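Local structure of membrane lipoprotein family protein (Aeropyrum pernix, 4PEV) at residues Phe230-Pro233 against Thr234-Lys237; Thr258-Gly261 against Met262-Val266. The protein probably serves as the solute-binding lipoprotein of an ABC transporter for nucleosides such as adenosine, which it binds. All coordinates share one frame; numbering follows the deposited sequence.

Contact 1. Residues Phe230-Pro233 against Thr234-Lys237; sequences FDDP and TLGK. With ADN (adenosine), chain F.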
loop_
_atom_site.group_PDB
_atom_site.type_symbol
_atom_site.label_atom_id
_atom_site.label_comp_id
_atom_site.label_asym_id
_atom_site.label_seq_id
_atom_site.Cartn_x
_atom_site.Cartn_y
_atom_site.Cartn_z
ATOM N N PHE C 230 -0.276 9.086 -8.992
ATOM C CA PHE C 230 0.571 8.051 -8.373
ATOM C C PHE C 230 2.019 8.117 -8.843
ATOM O O PHE C 230 2.862 7.383 -8.350
ATOM C CB PHE C 230 0.056 6.670 -8.718
ATOM C CG PHE C 230 -1.090 6.225 -7.878
ATOM C CD1 PHE C 230 -0.937 6.068 -6.509
ATOM C CD2 PHE C 230 -2.319 5.909 -8.458
ATOM C CE1 PHE C 230 -1.995 5.632 -5.727
ATOM C CE2 PHE C 230 -3.375 5.481 -7.679
ATOM C CZ PHE C 230 -3.212 5.338 -6.313
ATOM N N ASP C 231 2.308 9.017 -9.773
ATOM C CA ASP C 231 3.612 9.076 -10.425
ATOM C C ASP C 231 4.242 10.485 -10.408
ATOM O O ASP C 231 5.005 10.813 -11.297
ATOM C CB ASP C 231 3.441 8.614 -11.870
ATOM C CG ASP C 231 2.466 9.502 -12.670
ATOM O OD1 ASP C 231 1.637 10.241 -12.077
ATOM O OD2 ASP C 231 2.530 9.444 -13.913
ATOM N N ASP C 232 3.931 11.314 -9.411
ATOM C CA ASP C 232 4.461 12.672 -9.367
ATOM C C ASP C 232 5.178 12.970 -8.025
ATOM O O ASP C 232 4.616 13.608 -7.144
ATOM C CB ASP C 232 3.325 13.668 -9.648
ATOM C CG ASP C 232 3.829 15.070 -10.039
ATOM O OD1 ASP C 232 5.008 15.408 -9.763
ATOM O OD2 ASP C 232 3.032 15.848 -10.613
ATOM N N PRO C 233 6.427 12.512 -7.874
ATOM C CA PRO C 233 7.228 12.804 -6.675
ATOM C C PRO C 233 7.335 14.286 -6.273
ATOM O O PRO C 233 7.378 14.599 -5.100
ATOM C CB PRO C 233 8.619 12.274 -7.043
ATOM C CG PRO C 233 8.375 11.203 -8.043
ATOM C CD PRO C 233 7.087 11.530 -8.754
ATOM N N THR C 234 7.408 15.185 -7.240
ATOM C CA THR C 234 7.538 16.610 -6.950
ATOM C C THR C 234 6.289 17.135 -6.274
ATOM O O THR C 234 6.370 17.913 -5.325
ATOM C CB THR C 234 7.757 17.426 -8.242
ATOM O OG1 THR C 234 8.773 16.796 -9.033
ATOM C CG2 THR C 234 8.171 18.864 -7.920
ATOM N N LEU C 235 5.137 16.727 -6.793
ATOM C CA LEU C 235 3.851 17.065 -6.195
ATOM C C LEU C 235 3.709 16.419 -4.810
ATOM O O LEU C 235 3.103 16.989 -3.908
ATOM C CB LEU C 235 2.709 16.610 -7.121
ATOM C CG LEU C 235 1.266 16.813 -6.644
ATOM C CD1 LEU C 235 1.002 18.274 -6.320
ATOM C CD2 LEU C 235 0.286 16.290 -7.685
ATOM N N GLY C 236 4.262 15.223 -4.655
ATOM C CA GLY C 236 4.316 14.568 -3.357
ATOM C C GLY C 236 5.105 15.359 -2.327
ATOM O O GLY C 236 4.710 15.418 -1.170
ATOM N N LYS C 237 6.209 15.970 -2.751
ATOM C CA LYS C 237 7.044 16.777 -1.864
ATOM C C LYS C 237 6.366 18.092 -1.478
ATOM O O LYS C 237 6.349 18.436 -0.306
ATOM C CB LYS C 237 8.414 17.046 -2.495
ATOM C CG LYS C 237 9.441 17.591 -1.505
ATOM C CD LYS C 237 10.744 18.074 -2.153
ATOM C CE LYS C 237 11.487 16.940 -2.856
ATOM N NZ LYS C 237 12.965 16.994 -2.604
HETATM O "O5'" ADN F . 1.098 3.308 -2.713
HETATM C "C5'" ADN F . -0.151 3.212 -2.002
HETATM C "C4'" ADN F . -1.279 2.488 -2.745
HETATM O "O4'" ADN F . -1.691 3.197 -3.917
HETATM C "C3'" ADN F . -0.988 1.077 -3.249
HETATM O "O3'" ADN F . -1.092 0.098 -2.210
HETATM C "C2'" ADN F . -2.026 0.912 -4.353
HETATM O "O2'" ADN F . -3.316 0.523 -3.863
HETATM C "C1'" ADN F . -2.110 2.297 -4.939
HETATM N N9 ADN F . -1.197 2.447 -6.089
HETATM C C8 ADN F . 0.136 2.679 -6.057
HETATM N N7 ADN F . 0.651 2.775 -7.312
HETATM C C5 ADN F . -0.385 2.608 -8.162
HETATM C C6 ADN F . -0.582 2.582 -9.627
HETATM N N6 ADN F . 0.470 2.759 -10.448
HETATM N N1 ADN F . -1.832 2.366 -10.109
HETATM C C2 ADN F . -2.895 2.175 -9.299
HETATM N N3 ADN F . -2.793 2.183 -7.964
HETATM C C4 ADN F . -1.595 2.386 -7.351
#
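The adenine of the bound adenosine lies over one face of the Phe230 ring, with base C4 above the ring centre and the two planes nearly parallel. The bicyclic base spans the phenyl group: CD1 faces the imidazole side at C8, 3.6 Å away, while CE2 faces N3 on the pyrimidine side at 3.4 Å. CZ sits where base and sugar join, equally near base C4 and ribose C1'. Chi1 of -81° sets CG beside the backbone N, and the ring is thereby swung under the base. Two residues on, the carboxylate of Asp232, the N-cap of helix 233-245, is met from above its plane, 70° out of it, by Leu235 N, which donates to OD1 over 3.3 Å. Asp232 CG also rests 3.5 Å from Leu235 CB, the two side chains crossing at about a right angle. Behind the cap the backbone takes over: Gly236 N donates to Asp232 O at 3.0 Å in the carbonyl plane, and Lys237 N to Pro233 O. Asp232 OD2 has a weak, long ion pair with Arg229. Were Phe230 an alanine, this side of the adenine would probably lose its aromatic cover and the base would be freer to shift. The chemistry thus divides in two: dispersion from a buried ring for the nucleobase, and a carboxylate satisfying a helix-start N-H, its negative charge probably suited to the positive end of the helix dipole.

Contact 2. Residues Thr258-Gly261 against Met262-Val266; sequences THVG and MFNAV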
loop_
_atom_site.group_PDB
_atom_site.type_symbol
_atom_site.label_atom_id
_atom_site.label_comp_id
_atom_site.label_asym_id
_atom_site.label_seq_id
_atom_site.Cartn_x
_atom_site.Cartn_y
_atom_site.Cartn_z
ATOM N N THR C 258 4.604 8.774 -5.916
ATOM C CA THR C 258 4.354 10.134 -5.475
ATOM C C THR C 258 4.904 10.378 -4.083
ATOM O O THR C 258 5.507 11.410 -3.831
ATOM C CB THR C 258 2.847 10.497 -5.485
ATOM O OG1 THR C 258 2.275 10.194 -6.764
ATOM C CG2 THR C 258 2.635 11.983 -5.188
ATOM N N HIS C 259 4.726 9.432 -3.172
ATOM C CA HIS C 259 5.159 9.689 -1.793
ATOM C C HIS C 259 6.634 9.433 -1.551
ATOM O O HIS C 259 7.056 9.445 -0.408
ATOM C CB HIS C 259 4.292 8.974 -0.754
ATOM C CG HIS C 259 4.488 7.500 -0.686
ATOM N ND1 HIS C 259 3.678 6.623 -1.357
ATOM C CD2 HIS C 259 5.363 6.741 0.012
ATOM C CE1 HIS C 259 4.046 5.383 -1.086
ATOM N NE2 HIS C 259 5.069 5.425 -0.259
ATOM N N VAL C 260 7.424 9.201 -2.600
ATOM C CA VAL C 260 8.866 9.274 -2.430
ATOM C C VAL C 260 9.226 10.735 -2.209
ATOM O O VAL C 260 10.120 11.038 -1.436
ATOM C CB VAL C 260 9.651 8.687 -3.608
ATOM C CG1 VAL C 260 11.125 9.094 -3.536
ATOM C CG2 VAL C 260 9.516 7.170 -3.608
ATOM N N GLY C 261 8.515 11.644 -2.867
ATOM C CA GLY C 261 8.657 13.068 -2.583
ATOM C C GLY C 261 8.310 13.360 -1.141
ATOM O O GLY C 261 8.976 14.143 -0.476
HETATM N N MSE C 262 7.261 12.731 -0.645
HETATM C CA MSE C 262 6.914 12.883 0.754
HETATM C C MSE C 262 8.099 12.552 1.628
HETATM O O MSE C 262 8.434 13.315 2.520
HETATM C CB MSE C 262 5.743 11.961 1.062
HETATM C CG MSE C 262 5.164 12.199 2.440
HETATM SE SE MSE C 262 4.134 10.600 2.942
HETATM C CE MSE C 262 5.598 9.359 3.424
ATOM N N PHE C 263 8.737 11.410 1.371
ATOM C CA PHE C 263 9.905 10.977 2.128
ATOM C C PHE C 263 10.968 12.044 2.118
ATOM O O PHE C 263 11.586 12.324 3.148
ATOM C CB PHE C 263 10.545 9.736 1.525
ATOM C CG PHE C 263 9.763 8.471 1.706
ATOM C CD1 PHE C 263 8.898 8.294 2.774
ATOM C CD2 PHE C 263 9.959 7.411 0.824
ATOM C CE1 PHE C 263 8.208 7.098 2.925
ATOM C CE2 PHE C 263 9.287 6.212 0.978
ATOM C CZ PHE C 263 8.405 6.055 2.024
ATOM N N ASN C 264 11.195 12.628 0.950
ATOM C CA ASN C 264 12.219 13.646 0.828
ATOM C C ASN C 264 11.873 14.921 1.572
ATOM O O ASN C 264 12.755 15.586 2.065
ATOM C CB ASN C 264 12.535 13.915 -0.630
ATOM C CG ASN C 264 13.161 12.715 -1.307
ATOM O OD1 ASN C 264 13.897 11.943 -0.699
ATOM N ND2 ASN C 264 12.868 12.554 -2.576
ATOM N N ALA C 265 10.593 15.236 1.687
ATOM C CA ALA C 265 10.157 16.414 2.423
ATOM C C ALA C 265 10.409 16.270 3.932
ATOM O O ALA C 265 10.796 17.246 4.608
ATOM C CB ALA C 265 8.685 16.674 2.155
ATOM N N VAL C 266 10.190 15.055 4.440
ATOM C CA VAL C 266 10.387 14.739 5.857
ATOM C C VAL C 266 11.887 14.696 6.186
ATOM O O VAL C 266 12.284 15.040 7.300
ATOM C CB VAL C 266 9.670 13.405 6.245
ATOM C CG1 VAL C 266 9.891 13.031 7.708
ATOM C CG2 VAL C 266 8.183 13.495 5.951
#
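Helical turns link Thr258-Gly261 directly to Met262-Val266, with CA atoms of Val260 and Phe263 5.0 Å apart. Three successive i to i+4 bonds join the segments, the first two from Phe263 N to His259 O and from Asn264 N to Val260 O. The third, Ala265 N to Gly261 O, spans 2.9 Å. The first meets its carbonyl 42° out of plane, whereas the last runs nearly along the C=O axis. One residue earlier the pattern is i to i+3, Gly261 N donating to Thr258 O, while Met262 N stays 3.9 Å from that oxygen and is not bonded to it. Among the side chains, those of His259 and Phe263 run alongside each other in the same direction and form an offset edge-to-face pair with centroids 5.3 Å apart and planes at 89°. The imidazole edge makes the approach: CD2 comes 3.7 Å from Phe263 CZ, which sits in the plane of the imidazole. His259 O lies over the same phenyl face, offset toward the rim. Chi1 of 72° holds His259 CG between the backbone N and carbonyl carbon; the imidazole nitrogens then engage Ala255 N through ND1 and, weakly, Gln285 OE1 through NE2, fixing the ring's rotation. Met262, present as selenomethionine, also packs on His259, its CB and SE both near His259 CB, with SE 4.0 Å away. Val260 CG1 runs alongside the Asn264 amide, 4.0 Å from ND2, while OD1 of that amide is hydrogen-bonded to Tyr288 OH. The helix is the crossover of a beta-alpha-beta unit between strands 248-254 and 277-282, as in type 1 periplasmic binding folds, and its first turn brings His259 into the adenosine pocket.

In the fold
The chain reaches contact 1 first, as it leaves strand 222-226 through the loop at Phe230 and enters helix 233-245. It then returns along strand 248-254, and contact 2 follows at the start of helix 258-271. The two are in series, neither enclosing nor crossing the other, each a local turn closing no long loop. Their centres lie about 8 Å apart. Thr258 bridges them: its OG1, hydrogen-bonded to Arg229 O, is 3.3 Å from Phe230 O, a further probable bond, and its CG2 packs on Asp232 O, while Lys237 CB packs on Gly261 O. They join two neighbouring helices of the mixed-sheet domain, with Phe230 before the first and His259 on the second both at adenosine.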